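Local coordinates for protein cytidylyltransferase (Leptospira borgpetersenii serovar Hardjo-bovis, PDB 6OEW) that probably transfers a cytidylyl group from CTP to an acceptor sugar in a magnesium-dependent reaction, at residues C109-V121 with N136-I150. Residues are numbered along the deposited sequence; the frame is centred on the assembly and turned at random.
Sequences CPLIDSKILDLMV and NCFQRTFARGMDIEI. With EDO (1,2-ethanediol), chain D.
Asn136 lies against Met120, whose methyl, carried on a bent chain (chi3 66°), comes within 3.9 Å of the asparagine CB. The Asn136 amide pins its own segment: ND2 donates almost straight (175°) to Met146 O, and OD1 accepts from Ile148 N. Arg140 holds Asp147 end-on, NH1 to OD1 and NH2 to OD2, in a salt bridge. CE1 of the Phe142 ring meets Ile116 CD1 at 3.8 Å, the side chains pointing opposite ways. Gly145, in a type II turn, turns its carbonyl to the Cys109 side chain (O to CB 3.2 Å), and a water links that oxygen to Leu111 N. The CB of Met146 points away from 109-121, but its doubly bent chain (chi2 -51°) lays SD near Asp113 N and CE against Leu111 O. Ile148 fills the middle: CG1 touches Ile112 CD1 at 3.8 Å, CD1 reaches Ile116 and Leu117, and CG2 packs on Met120 CE. Ile150 CD1 closes the row, 3.6 Å from Met120 CB and 3.7 Å from Val121 CG2. The Cys109 side chain lies about 6 Å from a bound magnesium ion and follows the magnesium-binding Asp108, so the contact borders the metal site of this GT-A-type fold. Asp113, the N-cap of helix 114-126, accepts from Lys115 N (OD1) and Tyr224 N (OD2); the helix packs against strands 101-106 and 149-152 of the central mixed sheet, beside helix 37-45, which Ile112 and Leu117 touch.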
ATOM      1  N   CYS A 109       0.985   4.123   3.681  1.00 27.32           N
ATOM      2  CA  CYS A 109       0.800   4.871   2.438  1.00 31.15           C
ATOM      3  C   CYS A 109      -0.569   5.547   2.401  1.00 32.55           C
ATOM      4  O   CYS A 109      -1.388   5.274   1.508  1.00 32.86           O
ATOM      5  CB  CYS A 109       0.958   3.942   1.239  1.00 35.18           C
ATOM      6  SG  CYS A 109       2.609   3.273   1.049  1.00 32.42           S
ATOM      7  N   PRO A 110      -0.835   6.463   3.331  1.00 32.40           N
ATOM      8  CA  PRO A 110      -2.192   7.015   3.444  1.00 36.30           C
ATOM      9  C   PRO A 110      -2.652   7.832   2.246  1.00 35.29           C
ATOM     10  O   PRO A 110      -3.866   8.022   2.108  1.00 42.16           O
ATOM     11  CB  PRO A 110      -2.099   7.893   4.694  1.00 39.18           C
ATOM     12  CG  PRO A 110      -0.653   8.307   4.730  1.00 36.42           C
ATOM     13  CD  PRO A 110       0.065   7.052   4.344  1.00 32.87           C
ATOM     14  N   LEU A 111      -1.751   8.358   1.407  1.00 31.32           N
ATOM     15  CA  LEU A 111      -2.150   9.174   0.261  1.00 28.95           C
ATOM     16  C   LEU A 111      -2.168   8.383  -1.036  1.00 32.24           C
ATOM     17  O   LEU A 111      -2.176   8.988  -2.119  1.00 32.92           O
ATOM     18  CB  LEU A 111      -1.244  10.396   0.101  1.00 29.75           C
ATOM     19  CG  LEU A 111      -1.149  11.286   1.353  1.00 33.59           C
ATOM     20  CD1 LEU A 111      -0.432  12.575   1.062  1.00 33.84           C
ATOM     21  CD2 LEU A 111      -2.519  11.580   1.945  1.00 36.79           C
ATOM     22  N   ILE A 112      -2.186   7.050  -0.941  1.00 30.01           N
ATOM     23  CA  ILE A 112      -2.258   6.193  -2.121  1.00 35.41           C
ATOM     24  C   ILE A 112      -3.354   6.686  -3.058  1.00 33.67           C
ATOM     25  O   ILE A 112      -4.418   7.137  -2.615  1.00 32.27           O
ATOM     26  CB  ILE A 112      -2.490   4.739  -1.675  1.00 35.65           C
ATOM     27  CG1 ILE A 112      -2.169   3.766  -2.811  1.00 37.65           C
ATOM     28  CG2 ILE A 112      -3.911   4.556  -1.053  1.00 35.62           C
ATOM     29  CD1 ILE A 112      -0.681   3.473  -2.945  1.00 42.24           C
ATOM     30  N   ASP A 113      -3.080   6.630  -4.361  1.00 29.11           N
ATOM     31  CA  ASP A 113      -3.966   7.180  -5.390  1.00 31.87           C
ATOM     32  C   ASP A 113      -4.688   6.022  -6.071  1.00 28.22           C
ATOM     33  O   ASP A 113      -4.044   5.138  -6.654  1.00 29.30           O
ATOM     34  CB  ASP A 113      -3.173   8.017  -6.400  1.00 33.46           C
ATOM     35  CG  ASP A 113      -4.059   8.667  -7.491  1.00 42.96           C
ATOM     36  OD1 ASP A 113      -5.107   8.107  -7.861  1.00 40.40           O
ATOM     37  OD2 ASP A 113      -3.692   9.738  -8.001  1.00 50.49           O
ATOM     38  N   SER A 114      -6.019   6.010  -5.971  1.00 29.69           N
ATOM     39  CA  SER A 114      -6.763   4.874  -6.504  1.00 31.06           C
ATOM     40  C   SER A 114      -6.707   4.829  -8.029  1.00 31.14           C
ATOM     41  O   SER A 114      -6.856   3.746  -8.618  1.00 28.50           O
ATOM     42  CB  SER A 114      -8.210   4.917  -5.999  1.00 33.39           C
ATOM     43  OG  SER A 114      -8.943   5.964  -6.638  1.00 36.02           O
ATOM     44  N   LYS A 115      -6.462   5.969  -8.689  1.00 30.32           N
ATOM     45  CA  LYS A 115      -6.395   5.959 -10.151  1.00 36.40           C
ATOM     46  C   LYS A 115      -5.151   5.229 -10.639  1.00 33.04           C
ATOM     47  O   LYS A 115      -5.202   4.498 -11.636  1.00 30.27           O
ATOM     48  CB  LYS A 115      -6.440   7.395 -10.706  1.00 35.31           C
ATOM     49  N   ILE A 116      -4.024   5.408  -9.952  1.00 30.81           N
ATOM     50  CA  ILE A 116      -2.816   4.670 -10.299  1.00 32.24           C
ATOM     51  C   ILE A 116      -3.024   3.184 -10.047  1.00 30.93           C
ATOM     52  O   ILE A 116      -2.677   2.335 -10.880  1.00 29.14           O
ATOM     53  CB  ILE A 116      -1.613   5.209  -9.504  1.00 32.85           C
ATOM     54  CG1 ILE A 116      -1.385   6.687  -9.840  1.00 38.16           C
ATOM     55  CG2 ILE A 116      -0.361   4.334  -9.745  1.00 29.93           C
ATOM     56  CD1 ILE A 116      -0.296   7.346  -9.029  1.00 47.23           C
ATOM     57  N   LEU A 117      -3.584   2.847  -8.882  1.00 26.92           N
ATOM     58  CA  LEU A 117      -3.903   1.452  -8.591  1.00 28.53           C
ATOM     59  C   LEU A 117      -4.756   0.841  -9.701  1.00 30.32           C
ATOM     60  O   LEU A 117      -4.455  -0.248 -10.191  1.00 28.72           O
ATOM     61  CB  LEU A 117      -4.609   1.354  -7.233  1.00 27.52           C
ATOM     62  CG  LEU A 117      -4.849  -0.011  -6.582  1.00 27.97           C
ATOM     63  CD1 LEU A 117      -4.996   0.193  -5.033  1.00 27.28           C
ATOM     64  CD2 LEU A 117      -6.085  -0.734  -7.178  1.00 28.02           C
ATOM     65  N   ASP A 118      -5.808   1.550 -10.136  1.00 28.02           N
ATOM     66  CA  ASP A 118      -6.713   0.972 -11.127  1.00 29.45           C
ATOM     67  C   ASP A 118      -6.020   0.791 -12.469  1.00 31.69           C
ATOM     68  O   ASP A 118      -6.265  -0.201 -13.170  1.00 30.12           O
ATOM     69  CB  ASP A 118      -7.958   1.842 -11.295  1.00 28.57           C
ATOM     70  CG  ASP A 118      -8.876   1.788 -10.075  1.00 30.26           C
ATOM     71  OD1 ASP A 118      -8.623   0.959  -9.165  1.00 29.24           O
ATOM     72  OD2 ASP A 118      -9.851   2.562 -10.037  1.00 31.87           O
ATOM     73  N   LEU A 119      -5.173   1.751 -12.857  1.00 28.74           N
ATOM     74  CA  LEU A 119      -4.444   1.623 -14.121  1.00 31.60           C
ATOM     75  C   LEU A 119      -3.526   0.419 -14.090  1.00 30.02           C
ATOM     76  O   LEU A 119      -3.374  -0.293 -15.092  1.00 26.51           O
ATOM     77  CB  LEU A 119      -3.628   2.888 -14.395  1.00 30.32           C
ATOM     78  CG  LEU A 119      -4.369   4.140 -14.855  1.00 34.78           C
ATOM     79  CD1 LEU A 119      -3.450   5.363 -14.851  1.00 32.56           C
ATOM     80  CD2 LEU A 119      -4.940   3.897 -16.268  1.00 41.10           C
ATOM     81  N   MET A 120      -2.869   0.195 -12.950  1.00 25.48           N
ATOM     82  CA  MET A 120      -1.959  -0.933 -12.831  1.00 26.91           C
ATOM     83  C   MET A 120      -2.720  -2.244 -12.879  1.00 32.17           C
ATOM     84  O   MET A 120      -2.271  -3.199 -13.527  1.00 28.51           O
ATOM     85  CB  MET A 120      -1.130  -0.824 -11.543  1.00 27.81           C
ATOM     86  CG  MET A 120      -0.045   0.247 -11.640  1.00 30.72           C
ATOM     87  SD  MET A 120       0.900   0.421 -10.089  1.00 27.94           S
ATOM     88  CE  MET A 120       1.731  -1.163 -10.006  1.00 25.59           C
ATOM     89  N   VAL A 121      -3.881  -2.307 -12.218  1.00 26.51           N
ATOM     90  CA  VAL A 121      -4.669  -3.535 -12.277  1.00 26.14           C
ATOM     91  C   VAL A 121      -5.136  -3.777 -13.709  1.00 26.25           C
ATOM     92  O   VAL A 121      -5.099  -4.908 -14.202  1.00 28.89           O
ATOM     93  CB  VAL A 121      -5.863  -3.486 -11.306  1.00 27.62           C
ATOM     94  CG1 VAL A 121      -6.722  -4.720 -11.527  1.00 30.92           C
ATOM     95  CG2 VAL A 121      -5.407  -3.419  -9.812  1.00 26.78           C
ATOM     96  N   ASN A 136       5.299  -0.968  -8.951  1.00 30.06           N
ATOM     97  CA  ASN A 136       5.795   0.370  -9.245  1.00 32.22           C
ATOM     98  C   ASN A 136       6.853   0.809  -8.237  1.00 32.27           C
ATOM     99  O   ASN A 136       7.201   1.992  -8.186  1.00 31.74           O
ATOM    100  CB  ASN A 136       4.636   1.385  -9.270  1.00 27.09           C
ATOM    101  CG  ASN A 136       4.108   1.697  -7.848  1.00 30.90           C
ATOM    102  OD1 ASN A 136       4.518   1.056  -6.843  1.00 31.96           O
ATOM    103  ND2 ASN A 136       3.210   2.668  -7.757  1.00 31.80           N
ATOM    104  N   CYS A 137       7.365  -0.119  -7.419  1.00 29.82           N
ATOM    105  CA  CYS A 137       8.283   0.301  -6.369  1.00 37.11           C
ATOM    106  C   CYS A 137       9.505  -0.604  -6.272  1.00 41.85           C
ATOM    107  O   CYS A 137      10.113  -0.693  -5.197  1.00 40.00           O
ATOM    108  CB  CYS A 137       7.543   0.390  -5.020  1.00 32.05           C
ATOM    109  SG  CYS A 137       6.756  -1.148  -4.464  1.00 37.34           S
ATOM    110  N   PHE A 138       9.885  -1.275  -7.364  1.00 39.83           N
ATOM    111  CA  PHE A 138      11.226  -1.844  -7.453  1.00 38.93           C
ATOM    112  C   PHE A 138      12.141  -0.711  -7.894  1.00 37.94           C
ATOM    113  O   PHE A 138      12.698   0.004  -7.054  1.00 38.33           O
ATOM    114  CB  PHE A 138      11.256  -3.029  -8.414  1.00 43.87           C
ATOM    115  CG  PHE A 138      12.578  -3.751  -8.458  1.00 47.83           C
ATOM    116  CD1 PHE A 138      13.119  -4.314  -7.319  1.00 53.42           C
ATOM    117  CD2 PHE A 138      13.253  -3.909  -9.662  1.00 53.46           C
ATOM    118  CE1 PHE A 138      14.329  -4.985  -7.372  1.00 59.06           C
ATOM    119  CE2 PHE A 138      14.461  -4.587  -9.714  1.00 50.02           C
ATOM    120  CZ  PHE A 138      14.991  -5.125  -8.575  1.00 50.76           C
ATOM    121  N   GLN A 139      12.271  -0.507  -9.205  1.00 39.13           N
ATOM    122  CA  GLN A 139      12.647   0.817  -9.685  1.00 38.44           C
ATOM    123  C   GLN A 139      11.639   1.817  -9.131  1.00 35.27           C
ATOM    124  O   GLN A 139      10.427   1.572  -9.170  1.00 36.64           O
ATOM    125  CB  GLN A 139      12.638   0.865 -11.221  1.00 39.68           C
ATOM    126  CG  GLN A 139      13.808   0.206 -11.918  1.00 35.90           C
ATOM    127  CD  GLN A 139      13.764   0.457 -13.416  1.00 42.35           C
ATOM    128  OE1 GLN A 139      14.374   1.404 -13.919  1.00 37.62           O
ATOM    129  NE2 GLN A 139      13.018  -0.389 -14.135  1.00 39.02           N
ATOM    130  N   ARG A 140      12.124   2.936  -8.597  1.00 35.70           N
ATOM    131  CA  ARG A 140      11.247   3.939  -8.000  1.00 38.37           C
ATOM    132  C   ARG A 140      11.254   5.229  -8.808  1.00 36.06           C
ATOM    133  O   ARG A 140      12.283   5.910  -8.883  1.00 38.59           O
ATOM    134  CB  ARG A 140      11.658   4.221  -6.553  1.00 36.99           C
ATOM    135  CG  ARG A 140      11.361   3.044  -5.639  1.00 36.13           C
ATOM    136  CD  ARG A 140      11.806   3.300  -4.180  1.00 38.49           C
ATOM    137  NE  ARG A 140      11.273   2.242  -3.321  1.00 41.72           N
ATOM    138  CZ  ARG A 140      10.040   2.255  -2.817  1.00 43.04           C
ATOM    139  NH1 ARG A 140       9.230   3.287  -3.060  1.00 35.67           N
ATOM    140  NH2 ARG A 140       9.612   1.248  -2.061  1.00 38.74           N
ATOM    141  N   THR A 141      10.096   5.581  -9.379  1.00 35.35           N
ATOM    142  CA  THR A 141       9.904   6.897  -9.974  1.00 35.83           C
ATOM    143  C   THR A 141       8.690   7.634  -9.430  1.00 35.64           C
ATOM    144  O   THR A 141       8.512   8.808  -9.773  1.00 40.98           O
ATOM    145  CB  THR A 141       9.795   6.813 -11.518  1.00 35.24           C
ATOM    146  OG1 THR A 141       8.814   5.835 -11.895  1.00 34.32           O
ATOM    147  CG2 THR A 141      11.140   6.468 -12.145  1.00 42.46           C
ATOM    148  N   PHE A 142       7.850   7.000  -8.614  1.00 35.18           N
ATOM    149  CA  PHE A 142       6.855   7.712  -7.820  1.00 34.73           C
ATOM    150  C   PHE A 142       7.465   8.110  -6.477  1.00 36.93           C
ATOM    151  O   PHE A 142       8.476   7.555  -6.040  1.00 39.36           O
ATOM    152  CB  PHE A 142       5.600   6.863  -7.572  1.00 34.22           C
ATOM    153  CG  PHE A 142       4.878   6.471  -8.828  1.00 33.46           C
ATOM    154  CD1 PHE A 142       3.861   7.270  -9.341  1.00 35.19           C
ATOM    155  CD2 PHE A 142       5.218   5.307  -9.491  1.00 30.34           C
ATOM    156  CE1 PHE A 142       3.198   6.926 -10.511  1.00 38.59           C
ATOM    157  CE2 PHE A 142       4.548   4.957 -10.695  1.00 31.53           C
ATOM    158  CZ  PHE A 142       3.539   5.762 -11.175  1.00 36.13           C
ATOM    159  N   ALA A 143       6.851   9.102  -5.839  1.00 39.08           N
ATOM    160  CA  ALA A 143       7.203   9.408  -4.456  1.00 40.36           C
ATOM    161  C   ALA A 143       7.036   8.166  -3.587  1.00 38.89           C
ATOM    162  O   ALA A 143       6.181   7.319  -3.840  1.00 37.10           O
ATOM    163  CB  ALA A 143       6.332  10.539  -3.917  1.00 42.35           C
ATOM    164  N   ARG A 144       7.867   8.046  -2.553  1.00 42.73           N
ATOM    165  CA  ARG A 144       7.640   6.991  -1.578  1.00 42.72           C
ATOM    166  C   ARG A 144       6.268   7.172  -0.952  1.00 44.26           C
ATOM    167  O   ARG A 144       5.851   8.294  -0.671  1.00 41.64           O
ATOM    168  CB  ARG A 144       8.717   7.013  -0.501  1.00 56.49           C
ATOM    169  CG  ARG A 144       9.946   6.255  -0.919  1.00 70.60           C
ATOM    170  CD  ARG A 144      11.028   6.205   0.151  1.00 74.97           C
ATOM    171  NE  ARG A 144      12.245   5.687  -0.465  1.00 73.10           N
ATOM    172  CZ  ARG A 144      12.550   4.396  -0.539  1.00 65.33           C
ATOM    173  NH1 ARG A 144      13.669   4.016  -1.146  1.00 68.58           N
ATOM    174  NH2 ARG A 144      11.746   3.489   0.007  1.00 53.85           N
ATOM    175  N   GLY A 145       5.549   6.070  -0.762  1.00 49.26           N
ATOM    176  CA  GLY A 145       4.181   6.155  -0.304  1.00 43.28           C
ATOM    177  C   GLY A 145       3.121   5.925  -1.362  1.00 41.75           C
ATOM    178  O   GLY A 145       1.930   5.923  -1.023  1.00 40.23           O
ATOM    179  N   MET A 146       3.498   5.768  -2.634  1.00 40.40           N
ATOM    180  CA  MET A 146       2.567   5.336  -3.665  1.00 36.61           C
ATOM    181  C   MET A 146       2.723   3.856  -3.999  1.00 33.52           C
ATOM    182  O   MET A 146       2.236   3.424  -5.047  1.00 33.90           O
ATOM    183  CB  MET A 146       2.747   6.142  -4.963  1.00 45.22           C
ATOM    184  CG  MET A 146       2.199   7.542  -4.978  1.00 53.14           C
ATOM    185  SD  MET A 146       0.495   7.705  -4.436  1.00 48.04           S
ATOM    186  CE  MET A 146       0.820   8.573  -2.902  1.00 43.74           C
ATOM    187  N   ASP A 147       3.388   3.081  -3.135  1.00 35.47           N
ATOM    188  CA  ASP A 147       3.841   1.738  -3.503  1.00 29.56           C
ATOM    189  C   ASP A 147       2.662   0.808  -3.745  1.00 33.27           C
ATOM    190  O   ASP A 147       1.752   0.696  -2.912  1.00 28.87           O
ATOM    191  CB  ASP A 147       4.721   1.127  -2.407  1.00 34.79           C
ATOM    192  CG  ASP A 147       5.947   1.965  -2.062  1.00 40.31           C
ATOM    193  OD1 ASP A 147       6.088   3.117  -2.520  1.00 34.84           O
ATOM    194  OD2 ASP A 147       6.773   1.441  -1.289  1.00 41.97           O
ATOM    195  N   ILE A 148       2.697   0.123  -4.884  1.00 31.38           N
ATOM    196  CA  ILE A 148       1.666  -0.827  -5.271  1.00 33.25           C
ATOM    197  C   ILE A 148       2.366  -2.036  -5.852  1.00 31.79           C
ATOM    198  O   ILE A 148       3.237  -1.894  -6.720  1.00 28.51           O
ATOM    199  CB  ILE A 148       0.695  -0.213  -6.303  1.00 33.48           C
ATOM    200  CG1 ILE A 148      -0.025   1.009  -5.704  1.00 31.92           C
ATOM    201  CG2 ILE A 148      -0.288  -1.277  -6.791  1.00 31.27           C
ATOM    202  CD1 ILE A 148      -0.690   1.978  -6.774  1.00 28.44           C
ATOM    203  N   GLU A 149       2.004  -3.214  -5.371  1.00 28.18           N
ATOM    204  CA  GLU A 149       2.447  -4.479  -5.926  1.00 29.44           C
ATOM    205  C   GLU A 149       1.211  -5.304  -6.218  1.00 28.68           C
ATOM    206  O   GLU A 149       0.254  -5.290  -5.439  1.00 35.24           O
ATOM    207  CB  GLU A 149       3.390  -5.235  -4.945  1.00 29.24           C
ATOM    208  CG  GLU A 149       4.622  -4.420  -4.635  1.00 33.10           C
ATOM    209  CD  GLU A 149       5.253  -4.767  -3.293  1.00 36.75           C
ATOM    210  OE1 GLU A 149       4.505  -4.943  -2.303  1.00 37.65           O
ATOM    211  OE2 GLU A 149       6.497  -4.851  -3.252  1.00 38.54           O
ATOM    212  N   ILE A 150       1.209  -5.970  -7.366  1.00 27.59           N
ATOM    213  CA  ILE A 150       0.098  -6.809  -7.797  1.00 26.78           C
ATOM    214  C   ILE A 150       0.653  -8.161  -8.194  1.00 27.82           C
ATOM    215  O   ILE A 150       1.573  -8.235  -9.015  1.00 33.14           O
ATOM    216  CB  ILE A 150      -0.662  -6.173  -8.979  1.00 26.20           C
ATOM    217  CG1 ILE A 150      -1.047  -4.724  -8.615  1.00 34.69           C
ATOM    218  CG2 ILE A 150      -1.879  -7.007  -9.282  1.00 28.23           C
ATOM    219  CD1 ILE A 150      -1.713  -3.947  -9.798  1.00 29.65           C
TER
HETATM  220  C1  EDO D 302      -8.681   9.575  -5.593  1.00 49.24           C
HETATM  221  O1  EDO D 302      -8.875   8.646  -6.672  1.00 42.69           O
HETATM  222  C2  EDO D 302      -7.534   9.124  -4.682  1.00 49.69           C
HETATM  223  O2  EDO D 302      -7.751   7.768  -4.262  1.00 36.63           O
HETATM  224  O   HOH W   1       1.007   7.894   0.973  1.00 30.05           O